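Local coordinates for biuret hydrolase (Pseudomonas sp., PDB 6C62), which hydrolyses 1-carboxybiuret to urea-1,3-dicarboxylate and ammonia, a step in the bacterial degradation of atrazine, at residues Ala86-Asn91 with Met120-Ala124; Phe202-Ile206 with Ile304-Gly309; Cys311-Leu317 with Phe332-Val336. One frame throughout, in Å; residues are numbered along the deposited sequence.

Contact 1. Residues Ala86-Asn91 with Met120-Ala124; sequences AGSKIN and MDEFA
S88 CB stands over one face of the F123 ring in a CH-pi contact, 3.9 Å from the ring centroid and displaced toward the CZ and CE1 rim. A86 CB packs against F123 CD1, and I90 CB approaches F123 CZ at 4.2 Å. N91 meets the ring in its plane: its OD1 lies 3.8 Å from F123 CE1, with the amide turned 61° from the ring. Further along, M120 lays its thioether against A86, SD 3.5 Å from A86 C; the bend at chi3 (-76°) brings CE up to A86 O. Outward from these side chains, a single backbone bond joins the loops, F123 N to A86 O at 2.8 Å, nearly straight at 165°. G87 passes close to 120-122, its N against M120 CG and its O against E122 CB. E122 then runs out extended, OE2 beside S88 CA; its carboxylate is held by H133 through OE2 and by the backbone N of E325 through OE1. S88 OG accepts from N91 N at 3.0 Å, an ST motif, and also bonds to L85 O, while N91 ND2 is tied to T84 O. M120 lies about 4 Å from K74 and D121 about 4 Å from S150, measured between side chains, so these paired loops flank the Ser-Ser-Lys charge relay site of the amidase signature family, assigned here by similarity.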
loop_
_atom_site.group_PDB
_atom_site.type_symbol
_atom_site.label_atom_id
_atom_site.label_comp_id
_atom_site.label_asym_id
_atom_site.label_seq_id
_atom_site.Cartn_x
_atom_site.Cartn_y
_atom_site.Cartn_z
ATOM N N ALA A 86 -16.684 -15.476 12.330
ATOM C CA ALA A 86 -16.007 -15.563 11.041
ATOM C C ALA A 86 -15.690 -17.033 10.658
ATOM O O ALA A 86 -14.602 -17.356 10.190
ATOM C CB ALA A 86 -14.751 -14.723 11.047
ATOM N N GLY A 87 -16.681 -17.903 10.879
ATOM C CA GLY A 87 -16.613 -19.317 10.554
ATOM C C GLY A 87 -15.608 -20.177 11.329
ATOM O O GLY A 87 -15.358 -21.312 10.928
ATOM N N SER A 88 -15.043 -19.631 12.421
ATOM C CA SER A 88 -13.968 -20.220 13.112
ATOM C C SER A 88 -14.407 -20.725 14.461
ATOM O O SER A 88 -15.442 -20.294 15.019
ATOM C CB SER A 88 -12.827 -19.222 13.308
ATOM O OG SER A 88 -13.149 -18.302 14.389
ATOM N N LYS A 89 -13.625 -21.659 14.992
ATOM C CA LYS A 89 -13.718 -21.934 16.403
ATOM C C LYS A 89 -12.769 -21.121 17.247
ATOM O O LYS A 89 -13.098 -20.841 18.398
ATOM C CB LYS A 89 -13.691 -23.431 16.701
ATOM C CG LYS A 89 -12.462 -24.173 16.441
ATOM C CD LYS A 89 -12.652 -25.603 16.972
ATOM C CE LYS A 89 -11.304 -26.280 16.892
ATOM N NZ LYS A 89 -11.510 -27.749 16.933
ATOM N N ILE A 90 -11.656 -20.660 16.651
ATOM C CA ILE A 90 -10.717 -19.772 17.308
ATOM C C ILE A 90 -11.351 -18.535 17.930
ATOM O O ILE A 90 -11.015 -18.150 19.023
ATOM C CB ILE A 90 -9.596 -19.412 16.323
ATOM C CG1 ILE A 90 -8.593 -20.563 16.274
ATOM C CG2 ILE A 90 -8.804 -18.184 16.794
ATOM C CD1 ILE A 90 -7.660 -20.511 15.114
ATOM N N ASN A 91 -12.278 -17.907 17.228
ATOM C CA ASN A 91 -12.911 -16.672 17.707
ATOM C C ASN A 91 -13.951 -16.897 18.831
ATOM O O ASN A 91 -14.415 -15.900 19.391
ATOM C CB ASN A 91 -13.594 -15.906 16.583
ATOM C CG ASN A 91 -12.604 -15.185 15.658
ATOM O OD1 ASN A 91 -11.411 -15.429 15.721
ATOM N ND2 ASN A 91 -13.132 -14.322 14.774
ATOM N N MET A 120 -20.206 -19.688 6.982
ATOM C CA MET A 120 -19.205 -19.298 6.028
ATOM C C MET A 120 -18.008 -20.219 6.114
ATOM O O MET A 120 -17.802 -20.886 7.114
ATOM C CB MET A 120 -18.795 -17.838 6.237
ATOM C CG MET A 120 -18.280 -17.525 7.661
ATOM S SD MET A 120 -17.535 -15.890 7.852
ATOM C CE MET A 120 -15.920 -16.029 7.101
ATOM N N ASP A 121 -17.190 -20.262 5.063
ATOM C CA ASP A 121 -15.893 -20.934 5.174
ATOM C C ASP A 121 -15.071 -20.200 6.205
ATOM O O ASP A 121 -15.112 -18.952 6.280
ATOM C CB ASP A 121 -15.101 -20.963 3.885
ATOM C CG ASP A 121 -15.681 -21.950 2.858
ATOM O OD1 ASP A 121 -15.615 -23.211 3.048
ATOM O OD2 ASP A 121 -16.232 -21.463 1.846
ATOM N N GLU A 122 -14.324 -20.958 6.997
ATOM C CA GLU A 122 -13.542 -20.355 8.101
ATOM C C GLU A 122 -12.622 -19.261 7.608
ATOM O O GLU A 122 -11.846 -19.463 6.719
ATOM C CB GLU A 122 -12.716 -21.408 8.835
ATOM C CG GLU A 122 -11.801 -20.750 9.846
ATOM C CD GLU A 122 -10.913 -21.710 10.601
ATOM O OE1 GLU A 122 -9.759 -21.930 10.085
ATOM O OE2 GLU A 122 -11.312 -22.153 11.723
ATOM N N PHE A 123 -12.736 -18.090 8.223
ATOM C CA PHE A 123 -11.904 -16.947 7.939
ATOM C C PHE A 123 -11.979 -16.487 6.513
ATOM O O PHE A 123 -11.094 -15.785 6.039
ATOM C CB PHE A 123 -10.437 -17.168 8.438
ATOM C CG PHE A 123 -10.286 -17.202 9.938
ATOM C CD1 PHE A 123 -10.941 -16.319 10.754
ATOM C CD2 PHE A 123 -9.452 -18.134 10.550
ATOM C CE1 PHE A 123 -10.750 -16.358 12.140
ATOM C CE2 PHE A 123 -9.258 -18.165 11.897
ATOM C CZ PHE A 123 -9.913 -17.270 12.708
ATOM N N ALA A 124 -13.062 -16.883 5.830
ATOM C CA ALA A 124 -13.388 -16.475 4.476
ATOM C C ALA A 124 -12.500 -17.104 3.399
ATOM O O ALA A 124 -12.640 -16.708 2.271
ATOM C CB ALA A 124 -13.376 -14.950 4.343
#

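Contact 2. Residues Phe202-Ile206 with Ile304-Gly309; sequences FVHSI and ITASEG
A loop packs on a helix here: 202-206, between strands 185-188 and 208-213 of the mixed central sheet of the amidase fold, lies against helix 294-312 in a buried contact that is apolar along one part and gripped by a carboxylate at the other. F202 and V203 carry much of the apolar part. V203 CG2 lies over the centre of the F202 ring and also meets T305 CG2, 3.8 Å away, so the valine is wedged between ring and helix. T305 CG2 comes obliquely to the ring, 3.5 Å from F202 CZ; with CG2 anti to the backbone N, OG1 (chi1 -71°) stands beside that N and bonds A301 O and N172 ND2. G309, without a side chain, lets its CA approach F202 CD1 and CE1 and make a CA-H...O contact with F202 O. Toward the other end, I206 CD1 rests on I304 CG2 at 3.9 Å. The V203 and E308 side chains cross at about a right angle, V203 CG1 3.4 Å from E308 OE1. Y343 OH of helix 340-360 also hydrogen-bonds E308 OE2, and L344 of a second subunit packs on the same glutamate. The two donors of S205, N and OG, would probably favour the charged form of this buried carboxylate. Extended beyond CG, E308 forks onto S205 with both oxygens using their syn lone pairs: OE1 accepts S205 N at 3.0 Å and 161°, and OE2 accepts S205 OG at 2.6 Å.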
loop_
_atom_site.group_PDB
_atom_site.type_symbol
_atom_site.label_atom_id
_atom_site.label_comp_id
_atom_site.label_asym_id
_atom_site.label_seq_id
_atom_site.Cartn_x
_atom_site.Cartn_y
_atom_site.Cartn_z
ATOM N N PHE A 202 -10.159 -10.383 5.929
ATOM C CA PHE A 202 -9.459 -11.523 5.308
ATOM C C PHE A 202 -8.248 -10.931 4.600
ATOM O O PHE A 202 -7.109 -11.167 5.024
ATOM C CB PHE A 202 -10.448 -12.286 4.412
ATOM C CG PHE A 202 -9.850 -13.366 3.546
ATOM C CD1 PHE A 202 -8.775 -14.181 4.020
ATOM C CD2 PHE A 202 -10.377 -13.606 2.284
ATOM C CE1 PHE A 202 -8.232 -15.176 3.229
ATOM C CE2 PHE A 202 -9.830 -14.637 1.456
ATOM C CZ PHE A 202 -8.765 -15.412 1.946
ATOM N N VAL A 203 -8.477 -10.163 3.555
ATOM C CA VAL A 203 -7.394 -9.510 2.757
ATOM C C VAL A 203 -7.709 -8.021 2.744
ATOM O O VAL A 203 -8.603 -7.562 2.044
ATOM C CB VAL A 203 -7.354 -10.075 1.331
ATOM C CG1 VAL A 203 -6.221 -9.469 0.490
ATOM C CG2 VAL A 203 -7.302 -11.589 1.347
ATOM N N HIS A 204 -6.974 -7.249 3.513
ATOM C CA HIS A 204 -7.207 -5.809 3.582
ATOM C C HIS A 204 -7.173 -5.148 2.179
ATOM O O HIS A 204 -7.957 -4.237 1.874
ATOM C CB HIS A 204 -6.121 -5.161 4.478
ATOM C CG HIS A 204 -6.161 -5.578 5.904
ATOM N ND1 HIS A 204 -5.012 -5.813 6.649
ATOM C CD2 HIS A 204 -7.214 -5.713 6.753
ATOM C CE1 HIS A 204 -5.386 -6.097 7.897
ATOM N NE2 HIS A 204 -6.715 -6.057 7.976
ATOM N N SER A 205 -6.270 -5.617 1.331
ATOM C CA SER A 205 -6.108 -5.041 -0.009
ATOM C C SER A 205 -7.241 -5.400 -1.011
ATOM O O SER A 205 -7.289 -4.838 -2.126
ATOM C CB SER A 205 -4.768 -5.510 -0.631
ATOM O OG SER A 205 -3.601 -4.933 -0.047
ATOM N N ILE A 206 -8.100 -6.385 -0.693
ATOM C CA ILE A 206 -9.081 -6.856 -1.684
ATOM C C ILE A 206 -10.496 -7.094 -1.186
ATOM O O ILE A 206 -11.417 -7.187 -2.001
ATOM C CB ILE A 206 -8.556 -8.138 -2.426
ATOM C CG1 ILE A 206 -7.062 -8.055 -2.826
ATOM C CG2 ILE A 206 -9.339 -8.380 -3.697
ATOM C CD1 ILE A 206 -6.537 -9.351 -3.417
ATOM N N ILE A 304 -1.425 -12.195 -3.334
ATOM C CA ILE A 304 -1.704 -11.200 -2.294
ATOM C C ILE A 304 -2.652 -11.759 -1.233
ATOM O O ILE A 304 -2.487 -11.539 -0.089
ATOM C CB ILE A 304 -2.271 -9.930 -2.950
ATOM C CG1 ILE A 304 -1.100 -9.212 -3.643
ATOM C CG2 ILE A 304 -2.935 -8.972 -1.969
ATOM C CD1 ILE A 304 -1.515 -8.146 -4.654
ATOM N N THR A 305 -3.638 -12.501 -1.674
ATOM C CA THR A 305 -4.646 -13.103 -0.797
ATOM C C THR A 305 -3.978 -14.045 0.191
ATOM O O THR A 305 -4.237 -13.968 1.378
ATOM C CB THR A 305 -5.713 -13.846 -1.619
ATOM O OG1 THR A 305 -6.527 -12.862 -2.306
ATOM C CG2 THR A 305 -6.563 -14.716 -0.745
ATOM N N ALA A 306 -3.161 -14.956 -0.327
ATOM C CA ALA A 306 -2.571 -15.970 0.527
ATOM C C ALA A 306 -1.627 -15.354 1.569
ATOM O O ALA A 306 -1.618 -15.760 2.688
ATOM C CB ALA A 306 -1.833 -17.002 -0.306
ATOM N N SER A 307 -0.777 -14.418 1.148
ATOM C CA SER A 307 0.134 -13.803 2.107
ATOM C C SER A 307 -0.584 -12.894 3.130
ATOM O O SER A 307 -0.258 -12.976 4.328
ATOM C CB SER A 307 1.229 -13.056 1.372
ATOM O OG SER A 307 2.112 -14.036 0.858
ATOM N N GLU A 308 -1.466 -12.025 2.663
ATOM C CA GLU A 308 -2.123 -11.112 3.580
ATOM C C GLU A 308 -3.079 -11.914 4.525
ATOM O O GLU A 308 -3.080 -11.670 5.690
ATOM C CB GLU A 308 -2.935 -10.039 2.859
ATOM C CG GLU A 308 -2.126 -8.936 2.271
ATOM C CD GLU A 308 -2.915 -7.703 1.739
ATOM O OE1 GLU A 308 -4.061 -7.421 2.154
ATOM O OE2 GLU A 308 -2.323 -6.936 0.889
ATOM N N GLY A 309 -3.858 -12.884 3.992
ATOM C CA GLY A 309 -4.731 -13.687 4.875
ATOM C C GLY A 309 -3.939 -14.589 5.823
ATOM O O GLY A 309 -4.236 -14.669 6.999
#

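Contact 3. Residues Cys311-Leu317 with Phe332-Val336; sequences CLHLDDL and FISGV
C311 and V336 bring the two backbones to within 5.5 Å between CA atoms, while L317 and I333 are 7.6 Å apart, so the segments diverge from the end of helix 294-312 into helix 314-319. The kinked junction of these two helices, with H313 as N-cap of the second, packs on helix 329-336 of the amidase fold and is held by side-chain packing. V336 is its hub. Its two methyls part to different neighbours: CG1 meets L314 CD1, the two side chains crossing at about a right angle, whereas CG2 faces the backbone N of C311 at 3.8 Å and L317 CD1 at 4.0 Å. With V336 CG1 anti to the backbone N (chi1 167°), CG2 is left beside that N and turned to the junction. L317 divides its branches likewise, CD1 also resting on F332 CB and CD2 on I333 CG1, 4.2 Å away. C311 SG approaches V336 CA and CG2, 4.1 Å from each. A341 of a second subunit packs on C311 and L314, and apolar side chains of a chain of another protein cover L314, I333 and V336, placing the junction at subunit interfaces. At the inner end, the H313 edge points to the F332 face, an edge-to-face pair with centroids 5.3 Å apart and planes at 60°; the nearest atoms are H313 CD2 and F332 CE1, 4.1 Å apart.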
loop_
_atom_site.group_PDB
_atom_site.type_symbol
_atom_site.label_atom_id
_atom_site.label_comp_id
_atom_site.label_asym_id
_atom_site.label_seq_id
_atom_site.Cartn_x
_atom_site.Cartn_y
_atom_site.Cartn_z
ATOM N N CYS A 311 -0.737 -14.177 6.913
ATOM C CA CYS A 311 -0.007 -13.388 7.895
ATOM C C CYS A 311 -0.915 -12.755 8.921
ATOM O O CYS A 311 -0.532 -12.566 10.048
ATOM C CB CYS A 311 0.906 -12.367 7.235
ATOM S SG CYS A 311 2.216 -13.284 6.315
ATOM N N LEU A 312 -2.134 -12.427 8.546
ATOM C CA LEU A 312 -3.112 -11.935 9.497
ATOM C C LEU A 312 -3.304 -12.891 10.675
ATOM O O LEU A 312 -3.640 -12.442 11.746
ATOM C CB LEU A 312 -4.469 -11.778 8.845
ATOM C CG LEU A 312 -5.512 -10.863 9.501
ATOM C CD1 LEU A 312 -5.043 -9.426 9.418
ATOM C CD2 LEU A 312 -6.829 -11.022 8.743
ATOM N N HIS A 313 -3.160 -14.197 10.434
ATOM C CA HIS A 313 -3.420 -15.224 11.460
ATOM C C HIS A 313 -2.117 -15.857 11.966
ATOM O O HIS A 313 -2.124 -16.939 12.564
ATOM C CB HIS A 313 -4.296 -16.306 10.832
ATOM C CG HIS A 313 -5.658 -15.821 10.466
ATOM N ND1 HIS A 313 -6.617 -15.582 11.411
ATOM C CD2 HIS A 313 -6.201 -15.486 9.276
ATOM C CE1 HIS A 313 -7.712 -15.152 10.822
ATOM N NE2 HIS A 313 -7.485 -15.053 9.526
ATOM N N LEU A 314 -0.984 -15.186 11.767
ATOM C CA LEU A 314 0.291 -15.810 12.084
ATOM C C LEU A 314 0.428 -16.207 13.571
ATOM O O LEU A 314 0.954 -17.285 13.884
ATOM C CB LEU A 314 1.437 -14.920 11.645
ATOM C CG LEU A 314 2.843 -15.446 11.915
ATOM C CD1 LEU A 314 3.084 -16.813 11.282
ATOM C CD2 LEU A 314 3.847 -14.418 11.362
ATOM N N ASP A 315 -0.051 -15.344 14.467
ATOM C CA ASP A 315 0.097 -15.586 15.899
ATOM C C ASP A 315 -0.631 -16.852 16.296
ATOM O O ASP A 315 -0.072 -17.652 17.051
ATOM C CB ASP A 315 -0.494 -14.466 16.768
ATOM C CG ASP A 315 0.268 -13.129 16.678
ATOM O OD1 ASP A 315 1.541 -13.153 16.653
ATOM O OD2 ASP A 315 -0.423 -12.036 16.657
ATOM N N ASP A 316 -1.853 -17.038 15.786
ATOM C CA ASP A 316 -2.593 -18.262 15.994
ATOM C C ASP A 316 -2.034 -19.466 15.243
ATOM O O ASP A 316 -2.077 -20.591 15.758
ATOM C CB ASP A 316 -4.064 -18.059 15.646
ATOM C CG ASP A 316 -4.785 -17.212 16.714
ATOM O OD1 ASP A 316 -4.426 -17.347 17.905
ATOM O OD2 ASP A 316 -5.729 -16.417 16.379
ATOM N N LEU A 317 -1.446 -19.290 14.068
ATOM C CA LEU A 317 -0.813 -20.425 13.400
ATOM C C LEU A 317 0.391 -20.925 14.176
ATOM O O LEU A 317 0.750 -22.081 14.058
ATOM C CB LEU A 317 -0.412 -20.099 11.944
ATOM C CG LEU A 317 -1.549 -19.859 10.948
ATOM C CD1 LEU A 317 -1.047 -19.179 9.673
ATOM C CD2 LEU A 317 -2.215 -21.170 10.624
ATOM N N PHE A 332 -3.225 -21.377 4.325
ATOM C CA PHE A 332 -2.774 -20.236 5.098
ATOM C C PHE A 332 -1.279 -20.321 5.366
ATOM O O PHE A 332 -0.557 -19.315 5.208
ATOM C CB PHE A 332 -3.553 -20.085 6.451
ATOM C CG PHE A 332 -4.896 -19.434 6.341
ATOM C CD1 PHE A 332 -5.048 -18.166 5.829
ATOM C CD2 PHE A 332 -5.998 -20.078 6.789
ATOM C CE1 PHE A 332 -6.304 -17.549 5.780
ATOM C CE2 PHE A 332 -7.272 -19.508 6.696
ATOM C CZ PHE A 332 -7.420 -18.231 6.212
ATOM N N ILE A 333 -0.807 -21.515 5.749
ATOM C CA ILE A 333 0.610 -21.686 6.035
ATOM C C ILE A 333 1.434 -21.437 4.746
ATOM O O ILE A 333 2.419 -20.711 4.789
ATOM C CB ILE A 333 0.921 -23.043 6.651
ATOM C CG1 ILE A 333 0.454 -23.117 8.081
ATOM C CG2 ILE A 333 2.398 -23.332 6.627
ATOM C CD1 ILE A 333 0.406 -24.550 8.664
ATOM N N SER A 334 1.040 -22.027 3.634
ATOM C CA SER A 334 1.689 -21.739 2.366
ATOM C C SER A 334 1.801 -20.272 2.088
ATOM O O SER A 334 2.875 -19.767 1.707
ATOM C CB SER A 334 0.889 -22.384 1.202
ATOM O OG SER A 334 1.621 -22.222 -0.015
ATOM N N GLY A 335 0.702 -19.554 2.301
ATOM C CA GLY A 335 0.675 -18.078 2.128
ATOM C C GLY A 335 1.726 -17.357 2.957
ATOM O O GLY A 335 2.405 -16.442 2.464
ATOM N N VAL A 336 1.884 -17.764 4.214
ATOM C CA VAL A 336 2.913 -17.166 5.117
ATOM C C VAL A 336 4.329 -17.414 4.613
ATOM O O VAL A 336 5.221 -16.610 4.850
ATOM C CB VAL A 336 2.776 -17.754 6.530
ATOM C CG1 VAL A 336 3.959 -17.427 7.400
ATOM C CG2 VAL A 336 1.490 -17.272 7.162
#

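In the fold
The three contacts adjoin one another, with centres about 15 Å (contacts 1 and 2), 14 Å (1 and 3) and 11 Å (2 and 3) apart. F123 is the joint: its O packs on F202 CD1 at 3.5 Å, and its CG lies 3.4 Å from H313 CE1. Contacts 2 and 3 share helix 294-312 and are tied by a probable hydrogen bond, S307 OG to G335 O at 2.9 Å; both also reach a second subunit. Between side chains, F202 is about 6 Å from both S150 and S174 and F332 about 11 Å from S174, while M120 and D121 of contact 1 come to about 4 Å from K74 and S150 respectively, all three active-site residues being assigned by similarity.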